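Local atomic coordinates of putative phage endolysin (Salmonella enterica subsp. enterica serovar Typhimurium, PDB entry 4EVX), a protein that probably cleaves the beta-1,4 linkages between N-acetylmuramic acid and N-acetyl-D-glucosamine in bacterial peptidoglycan, as a lysozyme of glycosyl hydrolase family 24. Residues A[35-41]-A[55-59]; A[67-71]-A[83-87]. One frame throughout, in Å; residues are numbered along the deposited sequence. Where two conformers were deposited one is given.

Helix 52-73 serves both contacts: its first turns meet the two-stranded antiparallel hairpin in contact 1, and a later part meets helix 80-94 in contact 2. The centres lie 18 Å apart and the two sets of atoms do not touch. Contact 1 sits near the middle of the chain, about 6 Å from its centre, and relies on aromatic rings, small residues and two bridging waters. Contact 2 lies farther out, about 12 Å from that centre, where one Asp-Arg salt bridge runs beside a leucine-isoleucine patch and contacts with other subunits are more numerous. Most touching residues are buried in each, but in contact 2 the exposed Q71 lies at the margin.

Contact 1: A[35-41]-A[55-59]; sequences IGYGHML and AEAFL
The rings of H39 and F58 lie almost parallel in an offset stack, their planes 9° apart and their centroids separated by 3.9 Å. H39 CD2 sits over the centre of the phenyl ring, while F58 CD1 lies over the imidazole toward its rim, approaching H39 NE2 to 3.4 Å. With CG anti to the backbone N (chi1 -180°), H39 reaches toward the helix, and F58 CB adds a CH-pi contact over the same imidazole. A histidine suits this place because its flat ring can stack while ND1 hydrogen-bonds to D62, which probably helps fix its rotation. I35 CG2 and L41 CD2 touch F58 at CE2, adding branched aliphatic packing to the stack.

Y37 supplies the other large surface. Y37 CD2 meets A55 O in the ring plane at 3.7 Å and also packs on L59 CB, while Y37 CE2 rests 4.0 Å from A55 CB. The small alanine allows G36 and the tyrosine to come close to the helix. One water accepts from Y37 N and donates to A55 O; another accepts from Y37 OH and donates to E56 OE1, which also hydrogen-bonds the dimethylated lysine at position 16. I35 and H39 pair antiparallel in a beta hairpin docked on helix 52-73, consistent with the T4-lysozyme fold, whose small beta lobe packs against the long interlobe helix.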
loop_
_atom_site.group_PDB
_atom_site.type_symbol
_atom_site.label_atom_id
_atom_site.label_comp_id
_atom_site.label_asym_id
_atom_site.label_seq_id
_atom_site.Cartn_x
_atom_site.Cartn_y
_atom_site.Cartn_z
ATOM N N ILE A 35 -22.439 5.959 -9.100
ATOM C CA ILE A 35 -22.855 5.395 -10.385
ATOM C C ILE A 35 -21.653 4.881 -11.161
ATOM O O ILE A 35 -20.511 5.245 -10.853
ATOM C CB ILE A 35 -23.604 6.489 -11.185
ATOM C CG1 ILE A 35 -24.576 5.855 -12.238
ATOM C CG2 ILE A 35 -22.607 7.449 -11.793
ATOM C CD1 ILE A 35 -25.547 6.821 -12.905
ATOM N N GLY A 36 -21.908 4.072 -12.179
ATOM C CA GLY A 36 -20.857 3.573 -13.047
ATOM C C GLY A 36 -19.951 2.593 -12.333
ATOM O O GLY A 36 -20.416 1.644 -11.673
ATOM N N TYR A 37 -18.634 2.815 -12.458
ATOM C CA TYR A 37 -17.661 1.985 -11.788
ATOM C C TYR A 37 -17.271 2.664 -10.475
ATOM O O TYR A 37 -16.131 3.071 -10.298
ATOM C CB TYR A 37 -16.401 1.736 -12.678
ATOM C CG TYR A 37 -16.691 1.011 -13.976
ATOM C CD1 TYR A 37 -16.800 -0.371 -14.016
ATOM C CD2 TYR A 37 -16.845 1.708 -15.165
ATOM C CE1 TYR A 37 -17.033 -1.043 -15.210
ATOM C CE2 TYR A 37 -17.071 1.048 -16.370
ATOM C CZ TYR A 37 -17.156 -0.332 -16.393
ATOM O OH TYR A 37 -17.484 -1.011 -17.549
ATOM N N GLY A 38 -18.233 2.806 -9.584
ATOM C CA GLY A 38 -17.961 3.385 -8.286
ATOM C C GLY A 38 -17.685 4.868 -8.330
ATOM O O GLY A 38 -16.982 5.387 -7.481
ATOM N N HIS A 39 -18.173 5.553 -9.360
ATOM C CA HIS A 39 -17.992 7.009 -9.455
ATOM C C HIS A 39 -18.896 7.809 -8.497
ATOM O O HIS A 39 -20.125 7.692 -8.581
ATOM C CB HIS A 39 -18.273 7.517 -10.861
ATOM C CG HIS A 39 -18.100 9.014 -11.015
ATOM N ND1 HIS A 39 -16.816 9.628 -10.960
ATOM C CD2 HIS A 39 -19.033 9.977 -11.170
ATOM C CE1 HIS A 39 -17.045 10.927 -11.127
ATOM N NE2 HIS A 39 -18.346 11.193 -11.248
HETATM N N MSE A 40 -18.315 8.624 -7.606
HETATM C CA MSE A 40 -19.175 9.419 -6.734
HETATM C C MSE A 40 -19.654 10.676 -7.482
HETATM O O MSE A 40 -18.864 11.469 -7.945
HETATM C CB MSE A 40 -18.471 9.779 -5.435
HETATM C CG MSE A 40 -19.480 10.142 -4.367
HETATM SE SE MSE A 40 -18.635 10.969 -2.915
HETATM C CE MSE A 40 -17.658 9.540 -2.297
ATOM N N LEU A 41 -20.964 10.858 -7.571
ATOM C CA LEU A 41 -21.558 11.989 -8.263
ATOM C C LEU A 41 -21.356 13.272 -7.432
ATOM O O LEU A 41 -21.267 13.194 -6.226
ATOM C CB LEU A 41 -23.046 11.709 -8.523
ATOM C CG LEU A 41 -23.321 10.645 -9.589
ATOM C CD1 LEU A 41 -24.819 10.211 -9.535
ATOM C CD2 LEU A 41 -22.964 11.160 -10.981
ATOM N N ALA A 55 -20.019 5.707 -18.268
ATOM C CA ALA A 55 -19.374 5.116 -17.099
ATOM C C ALA A 55 -17.864 4.963 -17.313
ATOM O O ALA A 55 -17.070 5.183 -16.413
ATOM C CB ALA A 55 -19.957 3.766 -16.812
ATOM N N GLU A 56 -17.474 4.589 -18.530
ATOM C CA GLU A 56 -16.042 4.445 -18.838
ATOM C C GLU A 56 -15.342 5.784 -18.690
ATOM O O GLU A 56 -14.281 5.863 -18.100
ATOM C CB GLU A 56 -15.824 3.947 -20.262
ATOM C CG GLU A 56 -14.404 3.520 -20.588
ATOM C CD GLU A 56 -14.025 2.173 -19.990
ATOM O OE1 GLU A 56 -14.937 1.417 -19.586
ATOM O OE2 GLU A 56 -12.817 1.853 -19.979
ATOM N N ALA A 57 -15.933 6.875 -19.204
ATOM C CA ALA A 57 -15.334 8.193 -19.075
ATOM C C ALA A 57 -15.199 8.621 -17.622
ATOM O O ALA A 57 -14.181 9.178 -17.224
ATOM C CB ALA A 57 -16.167 9.227 -19.801
ATOM N N PHE A 58 -16.192 8.340 -16.792
ATOM C CA PHE A 58 -16.050 8.659 -15.366
ATOM C C PHE A 58 -14.941 7.855 -14.688
ATOM O O PHE A 58 -14.241 8.402 -13.818
ATOM C CB PHE A 58 -17.352 8.398 -14.600
ATOM C CG PHE A 58 -18.438 9.427 -14.738
ATOM C CD1 PHE A 58 -18.153 10.777 -14.626
ATOM C CD2 PHE A 58 -19.768 9.041 -14.752
ATOM C CE1 PHE A 58 -19.176 11.733 -14.660
ATOM C CE2 PHE A 58 -20.791 9.982 -14.699
ATOM C CZ PHE A 58 -20.478 11.333 -14.689
ATOM N N LEU A 59 -14.734 6.597 -15.102
ATOM C CA LEU A 59 -13.651 5.786 -14.538
ATOM C C LEU A 59 -12.310 6.410 -14.923
ATOM O O LEU A 59 -11.480 6.639 -14.053
ATOM C CB LEU A 59 -13.714 4.360 -15.015
ATOM C CG LEU A 59 -12.540 3.480 -14.563
ATOM C CD1 LEU A 59 -12.477 3.357 -13.064
ATOM C CD2 LEU A 59 -12.674 2.096 -15.103
HETATM O O HOH W 1 -17.528 5.145 -13.571
HETATM O O HOH W 2 -18.068 0.714 -19.813
#

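Contact 2: A[67-71]-A[83-87]; sequences DILLQ and RETLI
D67 and R83 meet at about a right angle, with carboxylate and guanidinium planes 88° apart. A single oxygen, D67 OD2, takes both bonds: one from R83 NE at 3.2 Å through its syn lone pair, and a weak one from R83 NH1. The NE bond is bent to 136°, and the acceptor is tilted out of the guanidinium plane. The bend at chi3 turns the guanidinium across the aspartate; arginine suits the place because its long chain carries several N-H donors. Beyond the salt bridge, R83 NH2 also makes a weak hydrogen bond to L77 O.

Q71 lies alongside the same group at the margin. It is poorly ordered, so the position of its amide is doubtful.

L70 and I87 pack obliquely, L70 CD2 lying 3.9 Å from I87 CG1 and also touching L86 CB. I87 CD1 reaches D67 CA at 3.8 Å, which sets an aliphatic contact beside the charged pair. L70 and L86 also pack against a second subunit. The short helical segments approach to 10.7 Å at 113°, a crossing helix pair in which the last part of the long helix 52-73 meets helix 80-94, consistent with the start of the helical lobe in T4-type phage lysozymes.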
loop_
_atom_site.group_PDB
_atom_site.type_symbol
_atom_site.label_atom_id
_atom_site.label_comp_id
_atom_site.label_asym_id
_atom_site.label_seq_id
_atom_site.Cartn_x
_atom_site.Cartn_y
_atom_site.Cartn_z
ATOM N N ASP A 67 -4.236 10.150 -10.255
ATOM C CA ASP A 67 -2.852 10.233 -10.749
ATOM C C ASP A 67 -2.243 11.614 -10.605
ATOM O O ASP A 67 -1.069 11.763 -10.267
ATOM C CB ASP A 67 -2.830 9.834 -12.227
ATOM C CG ASP A 67 -1.410 9.639 -12.760
ATOM O OD1 ASP A 67 -1.071 10.272 -13.760
ATOM O OD2 ASP A 67 -0.599 9.074 -12.037
ATOM N N ILE A 68 -3.010 12.674 -10.917
ATOM C CA ILE A 68 -2.477 14.026 -10.821
ATOM C C ILE A 68 -2.168 14.395 -9.356
ATOM O O ILE A 68 -1.131 14.998 -9.023
ATOM C CB ILE A 68 -3.465 15.025 -11.490
ATOM C CG1 ILE A 68 -3.368 14.840 -12.996
ATOM C CG2 ILE A 68 -3.105 16.456 -11.106
ATOM C CD1 ILE A 68 -4.556 15.396 -13.746
ATOM N N LEU A 69 -3.078 13.975 -8.438
ATOM C CA LEU A 69 -2.874 14.277 -7.034
ATOM C C LEU A 69 -1.809 13.381 -6.437
ATOM O O LEU A 69 -1.132 13.807 -5.488
ATOM C CB LEU A 69 -4.216 14.141 -6.296
ATOM C CG LEU A 69 -5.284 15.151 -6.713
ATOM C CD1 LEU A 69 -6.591 14.927 -5.942
ATOM C CD2 LEU A 69 -4.807 16.611 -6.499
ATOM N N LEU A 70 -1.585 12.200 -6.995
ATOM C CA LEU A 70 -0.521 11.318 -6.457
ATOM C C LEU A 70 0.787 11.917 -6.752
ATOM O O LEU A 70 1.704 11.980 -5.902
ATOM C CB LEU A 70 -0.656 9.919 -7.109
ATOM C CG LEU A 70 0.242 8.829 -6.674
ATOM C CD1 LEU A 70 -0.032 8.453 -5.248
ATOM C CD2 LEU A 70 -0.020 7.631 -7.506
ATOM N N GLN A 71 0.894 12.434 -7.969
ATOM C CA GLN A 71 2.107 13.081 -8.452
ATOM C C GLN A 71 2.503 14.108 -7.517
ATOM O O GLN A 71 3.678 14.263 -7.181
ATOM C CB GLN A 71 1.877 13.766 -9.865
ATOM C CG GLN A 71 3.169 14.324 -10.523
ATOM C CD GLN A 71 3.725 13.506 -11.674
ATOM O OE1 GLN A 71 4.902 13.102 -11.659
ATOM N NE2 GLN A 71 2.907 13.278 -12.717
ATOM N N ARG A 83 2.960 3.787 -9.792
ATOM C CA ARG A 83 1.836 4.708 -9.806
ATOM C C ARG A 83 0.512 3.950 -10.033
ATOM O O ARG A 83 -0.477 4.136 -9.322
ATOM C CB ARG A 83 2.008 5.778 -10.905
ATOM C CG ARG A 83 3.208 6.696 -10.693
ATOM C CD ARG A 83 3.411 7.549 -11.948
ATOM N NE ARG A 83 2.564 8.725 -11.915
ATOM C CZ ARG A 83 2.837 9.819 -11.217
ATOM N NH1 ARG A 83 2.000 10.835 -11.222
ATOM N NH2 ARG A 83 3.953 9.902 -10.494
ATOM N N GLU A 84 0.485 3.058 -11.019
ATOM C CA GLU A 84 -0.733 2.328 -11.331
ATOM C C GLU A 84 -1.124 1.401 -10.167
ATOM O O GLU A 84 -2.343 1.266 -9.869
ATOM C CB GLU A 84 -0.619 1.571 -12.642
ATOM C CG GLU A 84 -0.641 2.493 -13.823
ATOM C CD GLU A 84 -0.931 1.889 -15.179
ATOM O OE1 GLU A 84 -1.026 0.646 -15.280
ATOM O OE2 GLU A 84 -1.075 2.684 -16.148
ATOM N N THR A 85 -0.172 0.734 -9.552
ATOM C CA THR A 85 -0.539 -0.151 -8.440
ATOM C C THR A 85 -1.053 0.617 -7.231
ATOM O O THR A 85 -2.012 0.176 -6.561
ATOM C CB THR A 85 0.593 -1.057 -8.024
ATOM O OG1 THR A 85 1.715 -0.344 -7.518
ATOM C CG2 THR A 85 0.975 -2.064 -9.131
ATOM N N LEU A 86 -0.489 1.758 -6.976
ATOM C CA LEU A 86 -0.966 2.604 -5.876
ATOM C C LEU A 86 -2.371 3.099 -6.170
ATOM O O LEU A 86 -3.244 3.051 -5.309
ATOM C CB LEU A 86 -0.061 3.792 -5.583
ATOM C CG LEU A 86 1.205 3.507 -4.824
ATOM C CD1 LEU A 86 2.107 4.699 -4.890
ATOM C CD2 LEU A 86 0.873 3.187 -3.353
ATOM N N ILE A 87 -2.621 3.522 -7.363
ATOM C CA ILE A 87 -3.951 3.931 -7.768
ATOM C C ILE A 87 -4.950 2.764 -7.662
ATOM O O ILE A 87 -6.053 2.966 -7.139
ATOM C CB ILE A 87 -3.901 4.532 -9.170
ATOM C CG1 ILE A 87 -3.097 5.847 -9.082
ATOM C CG2 ILE A 87 -5.314 4.762 -9.716
ATOM C CD1 ILE A 87 -2.830 6.420 -10.327
#